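Local coordinates for BsaWI endonuclease (Geobacillus stearothermophilus, PDB 4ZSF), which is a PD-(D/E)XK-family restriction endonuclease that binds DNA as a dimer and probably cleaves it in a metal-dependent reaction, at residues F3-F15 with E51-R63. Numbering follows the deposited sequence.
Sequences FFEYCISTYAKIF and EIWKAVYSAHMDR
Tyr11 reaches from helix 3-15 across helix 51-63, and each part of it meets something different. Its CB and CG rest on the methyl of Ala59, as does CD1, at 3.6 Å from Ala59 CB. Farther out, CE1 passes Ala59 O and one ring face lies over the backbone of Ala59 and His60. The ring points its hydroxyl between His60 and Arg63 because CG stands anti to the backbone N (chi1 169°). There Tyr11 OH and His60 ND1 share a hydrogen bond of 2.7 Å, the hydroxyl meeting the imidazole at its edge; the two rings are nearly perpendicular. The same oxygen accepts an almost straight bond (169° at the hydrogen) from Arg63 NE at 3.0 Å, and the oxygen lies in the guanidinium plane; Arg63 NH2 adds a weak second bond. The other imidazole nitrogen, His60 NE2, is hydrogen-bonded to Ser82 OG of the second subunit.

A bend at chi3 of Arg63 lays its guanidinium flat on one face of Phe15, a cation-pi stack with Arg63 CZ 3.7 Å from the ring centroid. Arg63 CD adds a CH-pi contact over the same ring, while NH1 makes a salt bridge to Glu25, whose charge probably helps keep the group in place.

Toward the start of helix 3-15 the interface becomes mainly apolar, though the Phe3 ring edge meets Glu51 O. Ala55 CB sits among Phe3, Phe4 and Cys7, 3.7 Å from Cys7 CB, and Ile8 CD1 presses on Ala59 CB. These small alanines let the axes approach to 8.3 Å at a crossing of -46°. Helix 25-43 packs against both segments, completing a helical bundle in the N-terminal region, distant from the calcium-binding nuclease core of the PD-(D/E)XK fold.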
loop_
_atom_site.group_PDB
_atom_site.type_symbol
_atom_site.label_atom_id
_atom_site.label_comp_id
_atom_site.label_asym_id
_atom_site.label_seq_id
_atom_site.Cartn_x
_atom_site.Cartn_y
_atom_site.Cartn_z
ATOM N N PHE A 3 -16.408 29.317 -0.709
ATOM C CA PHE A 3 -15.024 28.824 -0.912
ATOM C C PHE A 3 -15.027 27.679 -1.903
ATOM O O PHE A 3 -14.028 27.446 -2.607
ATOM C CB PHE A 3 -14.381 28.366 0.424
ATOM C CG PHE A 3 -14.884 27.035 0.920
ATOM C CD1 PHE A 3 -14.236 25.852 0.566
ATOM C CD2 PHE A 3 -15.978 26.960 1.790
ATOM C CE1 PHE A 3 -14.675 24.618 1.015
ATOM C CE2 PHE A 3 -16.442 25.728 2.231
ATOM C CZ PHE A 3 -15.791 24.541 1.851
ATOM N N PHE A 4 -16.108 26.898 -1.912
ATOM C CA PHE A 4 -16.140 25.718 -2.759
ATOM C C PHE A 4 -16.218 26.137 -4.238
ATOM O O PHE A 4 -15.456 25.623 -5.068
ATOM C CB PHE A 4 -17.296 24.795 -2.379
ATOM C CG PHE A 4 -17.327 23.534 -3.150
ATOM C CD1 PHE A 4 -17.926 23.486 -4.400
ATOM C CD2 PHE A 4 -16.807 22.387 -2.632
ATOM C CE1 PHE A 4 -17.946 22.287 -5.139
ATOM C CE2 PHE A 4 -16.849 21.173 -3.369
ATOM C CZ PHE A 4 -17.418 21.154 -4.617
ATOM N N GLU A 5 -17.127 27.072 -4.551
ATOM C CA GLU A 5 -17.211 27.657 -5.890
ATOM C C GLU A 5 -15.904 28.277 -6.311
ATOM O O GLU A 5 -15.504 28.157 -7.466
ATOM C CB GLU A 5 -18.301 28.730 -5.954
ATOM C CG GLU A 5 -19.653 28.175 -5.569
ATOM C CD GLU A 5 -20.732 29.280 -5.476
ATOM O OE1 GLU A 5 -20.518 30.346 -4.845
ATOM O OE2 GLU A 5 -21.808 29.063 -6.055
ATOM N N TYR A 6 -15.266 28.979 -5.391
ATOM C CA TYR A 6 -14.006 29.625 -5.668
ATOM C C TYR A 6 -12.957 28.557 -6.051
ATOM O O TYR A 6 -12.161 28.769 -6.973
ATOM C CB TYR A 6 -13.514 30.421 -4.454
ATOM C CG TYR A 6 -12.191 31.092 -4.696
ATOM C CD1 TYR A 6 -12.129 32.299 -5.363
ATOM C CD2 TYR A 6 -10.992 30.482 -4.320
ATOM C CE1 TYR A 6 -10.904 32.927 -5.636
ATOM C CE2 TYR A 6 -9.772 31.099 -4.582
ATOM C CZ TYR A 6 -9.737 32.316 -5.222
ATOM O OH TYR A 6 -8.539 32.918 -5.462
ATOM N N CYS A 7 -12.933 27.463 -5.312
ATOM C CA CYS A 7 -11.872 26.431 -5.580
ATOM C C CYS A 7 -12.095 25.786 -6.922
ATOM O O CYS A 7 -11.143 25.540 -7.672
ATOM C CB CYS A 7 -11.844 25.345 -4.525
ATOM S SG CYS A 7 -11.113 25.932 -3.004
ATOM N N ILE A 8 -13.354 25.498 -7.215
ATOM C CA ILE A 8 -13.698 24.818 -8.462
ATOM C C ILE A 8 -13.223 25.697 -9.640
ATOM O O ILE A 8 -12.569 25.222 -10.612
ATOM C CB ILE A 8 -15.231 24.618 -8.603
ATOM C CG1 ILE A 8 -15.800 23.573 -7.629
ATOM C CG2 ILE A 8 -15.624 24.316 -10.046
ATOM C CD1 ILE A 8 -14.957 22.404 -7.414
ATOM N N SER A 9 -13.530 26.984 -9.548
ATOM C CA SER A 9 -13.315 27.874 -10.686
ATOM C C SER A 9 -11.834 28.218 -10.789
ATOM O O SER A 9 -11.284 28.319 -11.881
ATOM C CB SER A 9 -14.181 29.141 -10.563
ATOM O OG SER A 9 -13.666 30.012 -9.576
ATOM N N THR A 10 -11.179 28.363 -9.645
ATOM C CA THR A 10 -9.772 28.733 -9.626
ATOM C C THR A 10 -8.859 27.585 -10.083
ATOM O O THR A 10 -7.912 27.810 -10.869
ATOM C CB THR A 10 -9.375 29.221 -8.222
ATOM O OG1 THR A 10 -10.182 30.381 -7.881
ATOM C CG2 THR A 10 -7.877 29.565 -8.133
ATOM N N TYR A 11 -9.157 26.362 -9.614
ATOM C CA TYR A 11 -8.361 25.181 -10.065
ATOM C C TYR A 11 -8.443 25.092 -11.619
ATOM O O TYR A 11 -7.441 24.893 -12.303
ATOM C CB TYR A 11 -8.908 23.932 -9.424
ATOM C CG TYR A 11 -8.321 22.676 -10.025
ATOM C CD1 TYR A 11 -8.936 22.107 -11.131
ATOM C CD2 TYR A 11 -7.166 22.097 -9.516
ATOM C CE1 TYR A 11 -8.417 20.958 -11.728
ATOM C CE2 TYR A 11 -6.627 20.946 -10.099
ATOM C CZ TYR A 11 -7.267 20.410 -11.220
ATOM O OH TYR A 11 -6.777 19.297 -11.828
ATOM N N ALA A 12 -9.655 25.230 -12.140
ATOM C CA ALA A 12 -9.860 25.106 -13.583
ATOM C C ALA A 12 -9.103 26.185 -14.311
ATOM O O ALA A 12 -8.459 25.900 -15.318
ATOM C CB ALA A 12 -11.360 25.149 -13.935
ATOM N N LYS A 13 -9.145 27.422 -13.807
ATOM C CA LYS A 13 -8.440 28.520 -14.471
ATOM C C LYS A 13 -6.938 28.337 -14.486
ATOM O O LYS A 13 -6.281 28.529 -15.513
ATOM C CB LYS A 13 -8.754 29.861 -13.786
ATOM C CG LYS A 13 -8.006 31.060 -14.428
ATOM C CD LYS A 13 -8.489 32.383 -13.804
ATOM C CE LYS A 13 -8.101 33.594 -14.671
ATOM N N ILE A 14 -6.374 28.000 -13.329
ATOM C CA ILE A 14 -4.930 27.880 -13.223
ATOM C C ILE A 14 -4.488 26.659 -14.020
ATOM O O ILE A 14 -3.455 26.718 -14.709
ATOM C CB ILE A 14 -4.450 27.759 -11.748
ATOM C CG1 ILE A 14 -4.789 29.081 -10.960
ATOM C CG2 ILE A 14 -2.912 27.420 -11.672
ATOM C CD1 ILE A 14 -4.534 28.961 -9.470
ATOM N N PHE A 15 -5.268 25.581 -13.986
ATOM C CA PHE A 15 -4.833 24.405 -14.774
ATOM C C PHE A 15 -4.750 24.766 -16.261
ATOM O O PHE A 15 -3.728 24.499 -16.946
ATOM C CB PHE A 15 -5.795 23.215 -14.627
ATOM C CG PHE A 15 -5.426 22.104 -15.561
ATOM C CD1 PHE A 15 -4.385 21.256 -15.227
ATOM C CD2 PHE A 15 -6.044 21.988 -16.802
ATOM C CE1 PHE A 15 -3.986 20.254 -16.101
ATOM C CE2 PHE A 15 -5.652 21.013 -17.690
ATOM C CZ PHE A 15 -4.600 20.150 -17.352
ATOM N N GLU A 51 -11.148 21.581 4.607
ATOM C CA GLU A 51 -12.335 21.700 3.760
ATOM C C GLU A 51 -11.973 22.272 2.385
ATOM O O GLU A 51 -12.554 21.919 1.350
ATOM C CB GLU A 51 -13.369 22.596 4.453
ATOM C CG GLU A 51 -13.956 21.922 5.649
ATOM C CD GLU A 51 -14.771 20.691 5.265
ATOM O OE1 GLU A 51 -15.598 20.789 4.330
ATOM O OE2 GLU A 51 -14.573 19.620 5.882
ATOM N N ILE A 52 -11.096 23.261 2.394
ATOM C CA ILE A 52 -10.556 23.765 1.138
ATOM C C ILE A 52 -9.882 22.644 0.303
ATOM O O ILE A 52 -10.105 22.519 -0.924
ATOM C CB ILE A 52 -9.573 24.904 1.445
ATOM C CG1 ILE A 52 -10.392 26.039 2.089
ATOM C CG2 ILE A 52 -8.958 25.406 0.147
ATOM C CD1 ILE A 52 -9.559 27.264 2.339
ATOM N N TRP A 53 -9.065 21.846 0.953
ATOM C CA TRP A 53 -8.383 20.745 0.264
ATOM C C TRP A 53 -9.420 19.814 -0.357
ATOM O O TRP A 53 -9.245 19.349 -1.456
ATOM C CB TRP A 53 -7.529 19.951 1.256
ATOM C CG TRP A 53 -6.510 19.000 0.640
ATOM C CD1 TRP A 53 -6.444 17.633 0.800
ATOM C CD2 TRP A 53 -5.370 19.372 -0.137
ATOM N NE1 TRP A 53 -5.320 17.155 0.165
ATOM C CE2 TRP A 53 -4.660 18.188 -0.440
ATOM C CE3 TRP A 53 -4.879 20.595 -0.611
ATOM C CZ2 TRP A 53 -3.470 18.198 -1.156
ATOM C CZ3 TRP A 53 -3.708 20.609 -1.349
ATOM C CH2 TRP A 53 -3.023 19.386 -1.641
ATOM N N LYS A 54 -10.513 19.551 0.373
ATOM C CA LYS A 54 -11.591 18.721 -0.213
ATOM C C LYS A 54 -12.275 19.344 -1.447
ATOM O O LYS A 54 -12.681 18.642 -2.355
ATOM C CB LYS A 54 -12.673 18.436 0.858
ATOM C CG LYS A 54 -12.224 17.475 1.891
ATOM C CD LYS A 54 -13.394 17.258 2.869
ATOM N N ALA A 55 -12.381 20.666 -1.493
ATOM C CA ALA A 55 -12.962 21.328 -2.658
ATOM C C ALA A 55 -11.990 21.264 -3.860
ATOM O O ALA A 55 -12.398 21.076 -5.000
ATOM C CB ALA A 55 -13.290 22.796 -2.285
ATOM N N VAL A 56 -10.704 21.357 -3.565
ATOM C CA VAL A 56 -9.671 21.209 -4.610
ATOM C C VAL A 56 -9.697 19.777 -5.176
ATOM O O VAL A 56 -9.603 19.514 -6.372
ATOM C CB VAL A 56 -8.282 21.496 -4.012
ATOM C CG1 VAL A 56 -7.186 21.220 -5.064
ATOM C CG2 VAL A 56 -8.245 23.020 -3.606
ATOM N N TYR A 57 -9.809 18.846 -4.266
ATOM C CA TYR A 57 -10.002 17.407 -4.684
ATOM C C TYR A 57 -11.195 17.264 -5.631
ATOM O O TYR A 57 -11.102 16.592 -6.676
ATOM C CB TYR A 57 -10.219 16.589 -3.453
ATOM C CG TYR A 57 -10.769 15.195 -3.660
ATOM C CD1 TYR A 57 -9.918 14.168 -4.081
ATOM C CD2 TYR A 57 -12.117 14.910 -3.418
ATOM C CE1 TYR A 57 -10.422 12.791 -4.182
ATOM C CE2 TYR A 57 -12.650 13.563 -3.553
ATOM C CZ TYR A 57 -11.779 12.540 -3.915
ATOM O OH TYR A 57 -12.328 11.256 -3.989
ATOM N N SER A 58 -12.312 17.874 -5.255
ATOM C CA SER A 58 -13.523 17.843 -6.066
ATOM C C SER A 58 -13.230 18.370 -7.466
ATOM O O SER A 58 -13.672 17.787 -8.451
ATOM C CB SER A 58 -14.640 18.680 -5.429
ATOM O OG SER A 58 -15.835 18.587 -6.192
ATOM N N ALA A 59 -12.473 19.470 -7.551
ATOM C CA ALA A 59 -12.200 20.112 -8.841
ATOM C C ALA A 59 -11.312 19.198 -9.660
ATOM O O ALA A 59 -11.533 19.006 -10.867
ATOM C CB ALA A 59 -11.527 21.496 -8.637
ATOM N N HIS A 60 -10.330 18.619 -9.008
ATOM C CA HIS A 60 -9.380 17.777 -9.736
ATOM C C HIS A 60 -10.111 16.524 -10.211
ATOM O O HIS A 60 -9.973 16.099 -11.360
ATOM C CB HIS A 60 -8.173 17.373 -8.859
ATOM C CG HIS A 60 -7.192 16.473 -9.565
ATOM N ND1 HIS A 60 -6.303 16.942 -10.521
ATOM C CD2 HIS A 60 -6.971 15.134 -9.463
ATOM C CE1 HIS A 60 -5.556 15.935 -10.950
ATOM N NE2 HIS A 60 -5.927 14.828 -10.316
ATOM N N MET A 61 -10.880 15.922 -9.309
ATOM C CA MET A 61 -11.670 14.744 -9.745
ATOM C C MET A 61 -12.641 15.033 -10.919
ATOM O O MET A 61 -12.786 14.193 -11.809
ATOM C CB MET A 61 -12.475 14.170 -8.566
ATOM C CG MET A 61 -11.648 13.649 -7.409
ATOM S SD MET A 61 -10.711 12.167 -7.894
ATOM C CE MET A 61 -12.062 10.946 -7.911
ATOM N N ASP A 62 -13.300 16.204 -10.913
ATOM C CA ASP A 62 -14.206 16.597 -11.991
ATOM C C ASP A 62 -13.435 16.711 -13.306
ATOM O O ASP A 62 -13.917 16.251 -14.352
ATOM C CB ASP A 62 -14.910 17.932 -11.686
ATOM C CG ASP A 62 -16.042 18.244 -12.676
ATOM O OD1 ASP A 62 -16.511 17.351 -13.422
ATOM O OD2 ASP A 62 -16.474 19.406 -12.685
ATOM N N ARG A 63 -12.280 17.375 -13.284
ATOM C CA ARG A 63 -11.512 17.538 -14.516
ATOM C C ARG A 63 -11.073 16.177 -15.097
ATOM O O ARG A 63 -11.205 15.923 -16.298
ATOM C CB ARG A 63 -10.283 18.414 -14.324
ATOM C CG ARG A 63 -9.608 18.708 -15.707
ATOM C CD ARG A 63 -8.419 19.597 -15.511
ATOM N NE ARG A 63 -7.342 18.914 -14.793
ATOM C CZ ARG A 63 -6.515 17.996 -15.298
ATOM N NH1 ARG A 63 -6.587 17.629 -16.574
ATOM N NH2 ARG A 63 -5.582 17.451 -14.506
#